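Local structure of alpha-galacturonidase (Bacillus subtilis, 3FEF) at residues S150-V159 / Q396-L404; V199-T208 / Q359-F367. The protein hydrolyses alpha-1,4-linked galacturonate oligomers, releasing alpha-D-galacturonate, and uses NAD+ and a manganese ion as cofactors. One frame throughout, in Å; residues are numbered along the deposited sequence.

Interaction 1: residues S150-V159 / Q396-L404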
loop_
_atom_site.group_PDB
_atom_site.type_symbol
_atom_site.label_atom_id
_atom_site.label_comp_id
_atom_site.label_asym_id
_atom_site.label_seq_id
_atom_site.Cartn_x
_atom_site.Cartn_y
_atom_site.Cartn_z
ATOM N N SER A 150 -0.559 9.474 21.760
ATOM C CA SER A 150 -0.351 9.321 20.333
ATOM C C SER A 150 0.585 10.375 19.741
ATOM O O SER A 150 1.397 10.072 18.883
ATOM C CB SER A 150 -1.699 9.334 19.621
ATOM O OG SER A 150 -2.543 8.321 20.161
ATOM N N VAL A 151 0.478 11.608 20.204
ATOM C CA VAL A 151 1.361 12.656 19.742
ATOM C C VAL A 151 2.782 12.502 20.272
ATOM O O VAL A 151 3.724 12.541 19.500
ATOM C CB VAL A 151 0.810 14.060 20.117
ATOM C CG1 VAL A 151 1.899 15.127 19.907
ATOM C CG2 VAL A 151 -0.480 14.370 19.282
ATOM N N CYS A 152 2.939 12.310 21.584
ATOM C CA CYS A 152 4.264 12.178 22.182
ATOM C C CYS A 152 4.995 11.009 21.591
ATOM O O CYS A 152 6.145 11.109 21.168
ATOM C CB CYS A 152 4.166 11.956 23.700
ATOM S SG CYS A 152 3.467 13.349 24.561
ATOM N N THR A 153 4.331 9.867 21.566
ATOM C CA THR A 153 4.991 8.694 21.044
ATOM C C THR A 153 5.351 8.914 19.576
ATOM O O THR A 153 6.400 8.478 19.123
ATOM C CB THR A 153 4.102 7.457 21.239
ATOM O OG1 THR A 153 3.697 7.414 22.617
ATOM C CG2 THR A 153 4.862 6.206 20.907
ATOM N N ARG A 154 4.478 9.591 18.832
ATOM C CA ARG A 154 4.730 9.769 17.416
ATOM C C ARG A 154 5.931 10.667 17.188
ATOM O O ARG A 154 6.658 10.487 16.222
ATOM C CB ARG A 154 3.520 10.375 16.719
ATOM C CG ARG A 154 3.748 10.567 15.243
ATOM C CD ARG A 154 3.764 9.243 14.446
ATOM N NE ARG A 154 3.580 9.600 13.041
ATOM C CZ ARG A 154 4.525 9.525 12.115
ATOM N NH1 ARG A 154 5.717 9.029 12.403
ATOM N NH2 ARG A 154 4.266 9.928 10.892
ATOM N N VAL A 155 6.135 11.626 18.089
ATOM C CA VAL A 155 7.238 12.580 17.975
ATOM C C VAL A 155 8.540 11.837 18.181
ATOM O O VAL A 155 9.512 12.083 17.477
ATOM C CB VAL A 155 7.092 13.764 18.984
ATOM C CG1 VAL A 155 8.399 14.599 19.080
ATOM C CG2 VAL A 155 5.898 14.648 18.600
ATOM N N LEU A 156 8.561 10.913 19.143
ATOM C CA LEU A 156 9.749 10.084 19.323
ATOM C C LEU A 156 10.218 9.475 17.978
ATOM O O LEU A 156 11.397 9.558 17.619
ATOM C CB LEU A 156 9.495 8.991 20.376
ATOM C CG LEU A 156 9.273 9.502 21.798
ATOM C CD1 LEU A 156 9.069 8.375 22.827
ATOM C CD2 LEU A 156 10.455 10.420 22.199
ATOM N N TYR A 157 9.298 8.847 17.244
ATOM C CA TYR A 157 9.671 8.177 16.005
ATOM C C TYR A 157 10.026 9.156 14.888
ATOM O O TYR A 157 10.871 8.855 14.050
ATOM C CB TYR A 157 8.565 7.212 15.527
ATOM C CG TYR A 157 8.584 5.892 16.261
ATOM C CD1 TYR A 157 7.848 5.718 17.427
ATOM C CD2 TYR A 157 9.363 4.837 15.813
ATOM C CE1 TYR A 157 7.867 4.521 18.122
ATOM C CE2 TYR A 157 9.389 3.612 16.509
ATOM C CZ TYR A 157 8.635 3.476 17.660
ATOM O OH TYR A 157 8.645 2.293 18.370
ATOM N N LYS A 158 9.370 10.309 14.869
ATOM C CA LYS A 158 9.622 11.293 13.830
ATOM C C LYS A 158 11.012 11.879 14.001
ATOM O O LYS A 158 11.713 12.167 13.025
ATOM C CB LYS A 158 8.576 12.410 13.851
ATOM C CG LYS A 158 7.189 11.987 13.368
ATOM C CD LYS A 158 6.143 13.100 13.581
ATOM C CE LYS A 158 6.253 14.195 12.527
ATOM N NZ LYS A 158 5.671 13.761 11.205
ATOM N N VAL A 159 11.424 12.041 15.240
ATOM C CA VAL A 159 12.696 12.688 15.499
ATOM C C VAL A 159 13.840 11.674 15.535
ATOM O O VAL A 159 14.970 11.987 15.159
ATOM C CB VAL A 159 12.643 13.498 16.804
ATOM C CG1 VAL A 159 13.994 14.144 17.088
ATOM C CG2 VAL A 159 11.537 14.543 16.707
ATOM N N GLN A 396 -3.905 14.336 15.193
ATOM C CA GLN A 396 -2.667 13.964 15.883
ATOM C C GLN A 396 -1.420 14.091 14.988
ATOM O O GLN A 396 -0.411 14.637 15.415
ATOM C CB GLN A 396 -2.809 12.559 16.492
ATOM C CG GLN A 396 -3.867 12.540 17.620
ATOM C CD GLN A 396 -4.295 11.123 18.047
ATOM O OE1 GLN A 396 -3.895 10.134 17.440
ATOM N NE2 GLN A 396 -5.141 11.040 19.074
ATOM N N GLU A 397 -1.493 13.616 13.746
ATOM C CA GLU A 397 -0.388 13.789 12.793
ATOM C C GLU A 397 -0.079 15.268 12.542
ATOM O O GLU A 397 1.070 15.664 12.493
ATOM C CB GLU A 397 -0.685 13.099 11.435
ATOM C CG GLU A 397 -0.707 11.567 11.438
ATOM C CD GLU A 397 0.637 10.943 11.835
ATOM O OE1 GLU A 397 1.637 11.135 11.091
ATOM O OE2 GLU A 397 0.692 10.244 12.886
ATOM N N ALA A 398 -1.109 16.076 12.348
ATOM C CA ALA A 398 -0.932 17.512 12.099
ATOM C C ALA A 398 -0.305 18.208 13.300
ATOM O O ALA A 398 0.571 19.075 13.149
ATOM C CB ALA A 398 -2.251 18.151 11.757
ATOM N N VAL A 399 -0.741 17.826 14.499
ATOM C CA VAL A 399 -0.169 18.400 15.718
ATOM C C VAL A 399 1.323 18.098 15.818
ATOM O O VAL A 399 2.122 18.986 16.114
ATOM C CB VAL A 399 -0.922 17.959 17.001
ATOM C CG1 VAL A 399 -0.158 18.387 18.261
ATOM C CG2 VAL A 399 -2.352 18.571 17.026
ATOM N N ALA A 400 1.700 16.854 15.544
ATOM C CA ALA A 400 3.099 16.468 15.618
ATOM C C ALA A 400 3.917 17.262 14.616
ATOM O O ALA A 400 4.964 17.807 14.961
ATOM C CB ALA A 400 3.265 14.967 15.391
ATOM N N ASP A 401 3.446 17.342 13.376
ATOM C CA ASP A 401 4.129 18.180 12.389
ATOM C C ASP A 401 4.156 19.652 12.808
ATOM O O ASP A 401 5.219 20.275 12.819
ATOM C CB ASP A 401 3.498 18.050 11.012
ATOM C CG ASP A 401 3.659 16.679 10.442
ATOM O OD1 ASP A 401 4.738 16.074 10.669
ATOM O OD2 ASP A 401 2.707 16.199 9.777
ATOM N N ALA A 402 2.986 20.200 13.137
ATOM C CA ALA A 402 2.891 21.599 13.522
ATOM C C ALA A 402 3.903 21.924 14.615
ATOM O O ALA A 402 4.603 22.947 14.552
ATOM C CB ALA A 402 1.482 21.960 13.969
ATOM N N GLY A 403 3.987 21.050 15.612
ATOM C CA GLY A 403 4.930 21.246 16.712
ATOM C C GLY A 403 6.379 21.275 16.274
ATOM O O GLY A 403 7.107 22.171 16.642
ATOM N N LEU A 404 6.804 20.300 15.477
ATOM C CA LEU A 404 8.197 20.249 15.010
ATOM C C LEU A 404 8.601 21.397 14.069
ATOM O O LEU A 404 9.779 21.766 13.993
ATOM C CB LEU A 404 8.484 18.910 14.323
ATOM C CG LEU A 404 8.487 17.700 15.262
ATOM C CD1 LEU A 404 8.465 16.420 14.465
ATOM C CD2 LEU A 404 9.689 17.748 16.210
HETATM O O HOH W 1 -5.159 8.949 21.257
HETATM O O HOH W 2 3.099 13.853 11.721
#
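Gln-396 lays its extended side chain against Ser-150, its OE1 lying 3.2 Å from Ser-150 CB. A water accepts weakly from Gln-396 NE2 and donates to Ser-150 OG, while the aliphatic base of the glutamine meets Val-151 CG2. One residue on, Glu-397 CG lies anti to its carbonyl carbon and the chain bends at chi2 (-62°), which brings the carboxylate to the edge of the Arg-154 guanidinium. The grip is side-on and bidentate: NE of Arg-154 reaches OE2 of Glu-397 at 3.0 Å and NH2 of Arg-154 reaches OE1 of Glu-397 at 2.9 Å. Both oxygens use syn lone pairs, and the two planes lie only 18° apart. A methionine in place of Arg-154 would probably leave the Glu-397 carboxylate without this paired partner and freer to turn. Val-399 CG1 meets both methyls of Val-151. The small Ala-400 suits the middle of the interface: Ala-400 CB lies 3.9 Å from Lys-158 CD and also touches Val-155 CG2. Lys-158 NZ then bridges to OD1 of Asp-401 at 2.6 Å and donates to a water that also binds Glu-397 O and OE1. Leu-404 closes the contact, CD1 against Lys-158 CE and CD2 against Val-159 CG2 (3.7 Å). The helices, from the Rossmann-like and C-terminal regions, cross at -55°, and the valines, Ala-400 and Leu-404 form an apolar seam flanked by two salt bridges that share a water.

Interaction 2: residues V199-T208 / Q359-F367. With MG (magnesium ion), chain G.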
loop_
_atom_site.group_PDB
_atom_site.type_symbol
_atom_site.label_atom_id
_atom_site.label_comp_id
_atom_site.label_asym_id
_atom_site.label_seq_id
_atom_site.Cartn_x
_atom_site.Cartn_y
_atom_site.Cartn_z
ATOM N N VAL A 199 -8.744 -10.472 25.234
ATOM C CA VAL A 199 -9.482 -9.570 24.389
ATOM C C VAL A 199 -8.686 -9.231 23.138
ATOM O O VAL A 199 -7.447 -9.166 23.167
ATOM C CB VAL A 199 -9.890 -8.276 25.172
ATOM C CG1 VAL A 199 -10.846 -8.607 26.313
ATOM C CG2 VAL A 199 -8.664 -7.532 25.695
ATOM N N ASN A 200 -9.391 -9.027 22.032
ATOM C CA ASN A 200 -8.777 -8.446 20.859
ATOM C C ASN A 200 -9.074 -6.962 20.855
ATOM O O ASN A 200 -10.181 -6.536 20.518
ATOM C CB ASN A 200 -9.277 -9.098 19.566
ATOM C CG ASN A 200 -8.564 -8.551 18.332
ATOM O OD1 ASN A 200 -7.354 -8.630 18.236
ATOM N ND2 ASN A 200 -9.312 -7.982 17.399
ATOM N N VAL A 201 -8.074 -6.172 21.233
ATOM C CA VAL A 201 -8.264 -4.748 21.453
ATOM C C VAL A 201 -7.493 -3.897 20.429
ATOM O O VAL A 201 -6.368 -4.231 20.036
ATOM C CB VAL A 201 -7.839 -4.390 22.879
ATOM C CG1 VAL A 201 -6.355 -4.627 23.057
ATOM C CG2 VAL A 201 -8.228 -2.944 23.230
ATOM N N LEU A 202 -8.105 -2.800 19.997
ATOM C CA LEU A 202 -7.545 -2.003 18.923
ATOM C C LEU A 202 -8.144 -0.603 18.873
ATOM O O LEU A 202 -9.271 -0.372 19.319
ATOM C CB LEU A 202 -7.676 -2.728 17.576
ATOM C CG LEU A 202 -9.068 -3.009 16.960
ATOM C CD1 LEU A 202 -8.958 -3.204 15.449
ATOM C CD2 LEU A 202 -9.728 -4.243 17.579
ATOM N N GLY A 203 -7.377 0.341 18.337
ATOM C CA GLY A 203 -7.816 1.727 18.297
ATOM C C GLY A 203 -6.636 2.657 18.485
ATOM O O GLY A 203 -5.514 2.356 18.088
ATOM N N ILE A 204 -6.896 3.810 19.056
ATOM C CA ILE A 204 -5.829 4.714 19.432
ATOM C C ILE A 204 -6.034 4.917 20.931
ATOM O O ILE A 204 -7.125 4.647 21.450
ATOM C CB ILE A 204 -5.953 6.049 18.697
ATOM C CG1 ILE A 204 -7.331 6.656 18.941
ATOM C CG2 ILE A 204 -5.722 5.859 17.188
ATOM C CD1 ILE A 204 -7.588 7.955 18.141
ATOM N N ASN A 205 -4.999 5.379 21.621
ATOM C CA ASN A 205 -5.047 5.527 23.080
ATOM C C ASN A 205 -6.286 6.283 23.599
ATOM O O ASN A 205 -6.664 7.323 23.059
ATOM C CB ASN A 205 -3.754 6.206 23.577
ATOM C CG ASN A 205 -3.652 6.221 25.100
ATOM O OD1 ASN A 205 -3.650 5.165 25.770
ATOM N ND2 ASN A 205 -3.607 7.409 25.653
ATOM N N HIS A 206 -6.907 5.758 24.651
ATOM C CA HIS A 206 -8.164 6.301 25.207
ATOM C C HIS A 206 -9.379 6.163 24.301
ATOM O O HIS A 206 -10.474 6.586 24.665
ATOM C CB HIS A 206 -8.003 7.764 25.671
ATOM C CG HIS A 206 -7.053 7.922 26.816
ATOM N ND1 HIS A 206 -6.413 9.105 27.102
ATOM C CD2 HIS A 206 -6.594 7.020 27.717
ATOM C CE1 HIS A 206 -5.630 8.936 28.155
ATOM N NE2 HIS A 206 -5.728 7.680 28.550
ATOM N N PHE A 207 -9.183 5.582 23.123
ATOM C CA PHE A 207 -10.278 5.329 22.182
ATOM C C PHE A 207 -10.042 3.932 21.585
ATOM O O PHE A 207 -9.910 3.767 20.371
ATOM C CB PHE A 207 -10.290 6.392 21.082
ATOM C CG PHE A 207 -11.592 6.460 20.296
ATOM C CD1 PHE A 207 -12.809 6.685 20.946
ATOM C CD2 PHE A 207 -11.589 6.318 18.912
ATOM C CE1 PHE A 207 -14.008 6.757 20.224
ATOM C CE2 PHE A 207 -12.773 6.381 18.190
ATOM C CZ PHE A 207 -13.990 6.607 18.854
ATOM N N THR A 208 -9.959 2.951 22.485
ATOM C CA THR A 208 -9.703 1.564 22.178
ATOM C C THR A 208 -10.986 0.741 22.219
ATOM O O THR A 208 -11.913 1.044 22.977
ATOM C CB THR A 208 -8.740 0.955 23.217
ATOM O OG1 THR A 208 -9.061 1.498 24.502
ATOM C CG2 THR A 208 -7.297 1.301 22.891
ATOM N N GLN A 359 2.241 4.197 10.176
ATOM C CA GLN A 359 3.101 5.024 11.039
ATOM C C GLN A 359 2.355 5.672 12.201
ATOM O O GLN A 359 2.952 6.012 13.216
ATOM C CB GLN A 359 3.723 6.145 10.236
ATOM C CG GLN A 359 4.378 5.676 8.984
ATOM C CD GLN A 359 5.792 5.388 9.250
ATOM O OE1 GLN A 359 6.116 4.450 9.988
ATOM N NE2 GLN A 359 6.671 6.217 8.694
ATOM N N ALA A 360 1.064 5.922 12.029
ATOM C CA ALA A 360 0.322 6.548 13.109
ATOM C C ALA A 360 0.402 5.615 14.323
ATOM O O ALA A 360 0.488 4.406 14.171
ATOM C CB ALA A 360 -1.114 6.798 12.705
ATOM N N ILE A 361 0.410 6.200 15.511
ATOM C CA ILE A 361 0.474 5.454 16.768
ATOM C C ILE A 361 -0.887 4.843 17.084
ATOM O O ILE A 361 -1.838 5.568 17.367
ATOM C CB ILE A 361 0.870 6.397 17.938
ATOM C CG1 ILE A 361 2.150 7.168 17.575
ATOM C CG2 ILE A 361 1.036 5.601 19.285
ATOM C CD1 ILE A 361 3.285 6.271 17.151
ATOM N N VAL A 362 -0.974 3.517 17.011
ATOM C CA VAL A 362 -2.187 2.797 17.384
ATOM C C VAL A 362 -1.945 1.848 18.588
ATOM O O VAL A 362 -0.808 1.428 18.859
ATOM C CB VAL A 362 -2.744 2.032 16.158
ATOM C CG1 VAL A 362 -3.129 3.041 15.013
ATOM C CG2 VAL A 362 -1.685 1.070 15.637
ATOM N N GLU A 363 -3.009 1.539 19.317
ATOM C CA GLU A 363 -2.944 0.613 20.437
ATOM C C GLU A 363 -3.517 -0.756 20.053
ATOM O O GLU A 363 -4.682 -0.844 19.670
ATOM C CB GLU A 363 -3.720 1.207 21.649
ATOM C CG GLU A 363 -3.590 0.417 22.983
ATOM C CD GLU A 363 -3.920 1.256 24.235
ATOM O OE1 GLU A 363 -4.001 2.509 24.145
ATOM O OE2 GLU A 363 -4.066 0.660 25.333
ATOM N N THR A 364 -2.685 -1.805 20.127
ATOM C CA THR A 364 -3.120 -3.201 19.948
ATOM C C THR A 364 -2.330 -4.089 20.890
ATOM O O THR A 364 -1.393 -3.630 21.554
ATOM C CB THR A 364 -2.853 -3.760 18.522
ATOM O OG1 THR A 364 -1.446 -3.758 18.270
ATOM C CG2 THR A 364 -3.555 -2.938 17.451
ATOM N N ASN A 365 -2.714 -5.360 20.950
ATOM C CA ASN A 365 -1.845 -6.364 21.538
ATOM C C ASN A 365 -0.537 -6.466 20.780
ATOM O O ASN A 365 -0.483 -6.196 19.572
ATOM C CB ASN A 365 -2.533 -7.722 21.574
ATOM C CG ASN A 365 -3.589 -7.784 22.650
ATOM O OD1 ASN A 365 -3.485 -7.094 23.672
ATOM N ND2 ASN A 365 -4.619 -8.565 22.422
ATOM N N ALA A 366 0.518 -6.834 21.502
ATOM C CA ALA A 366 1.822 -7.031 20.915
ATOM C C ALA A 366 2.504 -8.171 21.661
ATOM O O ALA A 366 2.244 -8.398 22.841
ATOM C CB ALA A 366 2.638 -5.761 20.998
ATOM N N PHE A 367 3.330 -8.917 20.939
ATOM C CA PHE A 367 4.070 -10.043 21.483
ATOM C C PHE A 367 5.397 -9.468 21.922
ATOM O O PHE A 367 6.078 -8.795 21.146
ATOM C CB PHE A 367 4.318 -11.111 20.406
ATOM C CG PHE A 367 5.192 -12.268 20.882
ATOM C CD1 PHE A 367 4.844 -12.997 22.011
ATOM C CD2 PHE A 367 6.339 -12.632 20.191
ATOM C CE1 PHE A 367 5.633 -14.072 22.463
ATOM C CE2 PHE A 367 7.140 -13.702 20.640
ATOM C CZ PHE A 367 6.781 -14.420 21.779
HETATM MG MG MG G . -4.320 6.432 29.875
HETATM O O HOH W 3 -5.184 -9.703 19.779
HETATM O O HOH W 4 -5.059 -6.356 19.904
HETATM O O HOH W 5 -2.554 5.596 19.943
HETATM O O HOH W 6 -6.751 3.304 25.608
HETATM O O HOH W 7 -5.584 6.275 31.838
HETATM O O HOH W 8 -2.889 5.341 31.423
HETATM O O HOH W 9 -2.649 7.159 28.407
#
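Glu-363 fills the tight part of this contact, its chain extended over Thr-208, with Thr-208 CG2 3.6 Å from Glu-363 CD. With CG anti to the backbone N (chi1 -172°), the carboxylate reaches the turn from Ile-204 to Phe-207; there a water joins OE1 to Thr-208 OG1 and His-206 N, Thr-208 OG1 also bonding to Ala-267 O. Glu-363 N donates to Gly-203 O at 2.9 Å. Glycine suits that corner because a CB would run into Phe-207 O. The type II turn presents His-206, whose NE2 binds the magnesium at 2.3 Å beside three waters and Cys-169.

Toward Val-199 the strands part and water enters. The Asn-365 amide spans the gap, ND2 giving a bond to Val-199 O at 3.0 Å, nearly in line with that C=O, and another to a water held by Asn-200 OD1. Another water links Val-201 O to Asn-365 N, taking the place of direct backbone pairing.

Around it, Asn-344 and Asn-346 of strand 341-348 bind the Glu-363 carboxylate, Thr-110 holds His-206 ND1, and Gln-374 of the third subunit reaches Asn-200. Strand 197-202 pairs antiparallel with strand 207-215, strand 361-369 with 341-348, and Ile-361 packs on helix 149-159.

How the interactions relate
The centres of the two interactions lie about 17 Å apart, yet they touch: Ile-361 CG1 packs 3.3 Å from Ser-150 O, and Arg-154 and Glu-397 reach the chain at Gln-359 and Ala-360. Along the chain the order is 150-159, 199-208, 359-367, 396-404, so interaction 2 is nested within the loop closed by interaction 1. Helix 149-159 follows strand 141-144 of the parallel Rossmann-like sheet; helix 383-405 and strand 361-369 belong to the C-terminal family region. Interaction 1 therefore joins these two parts of the fold, and interaction 2 holds the turn that carries the metal ligand His-206; the side chains of Ser-150 and His-206 lie about 8 Å apart.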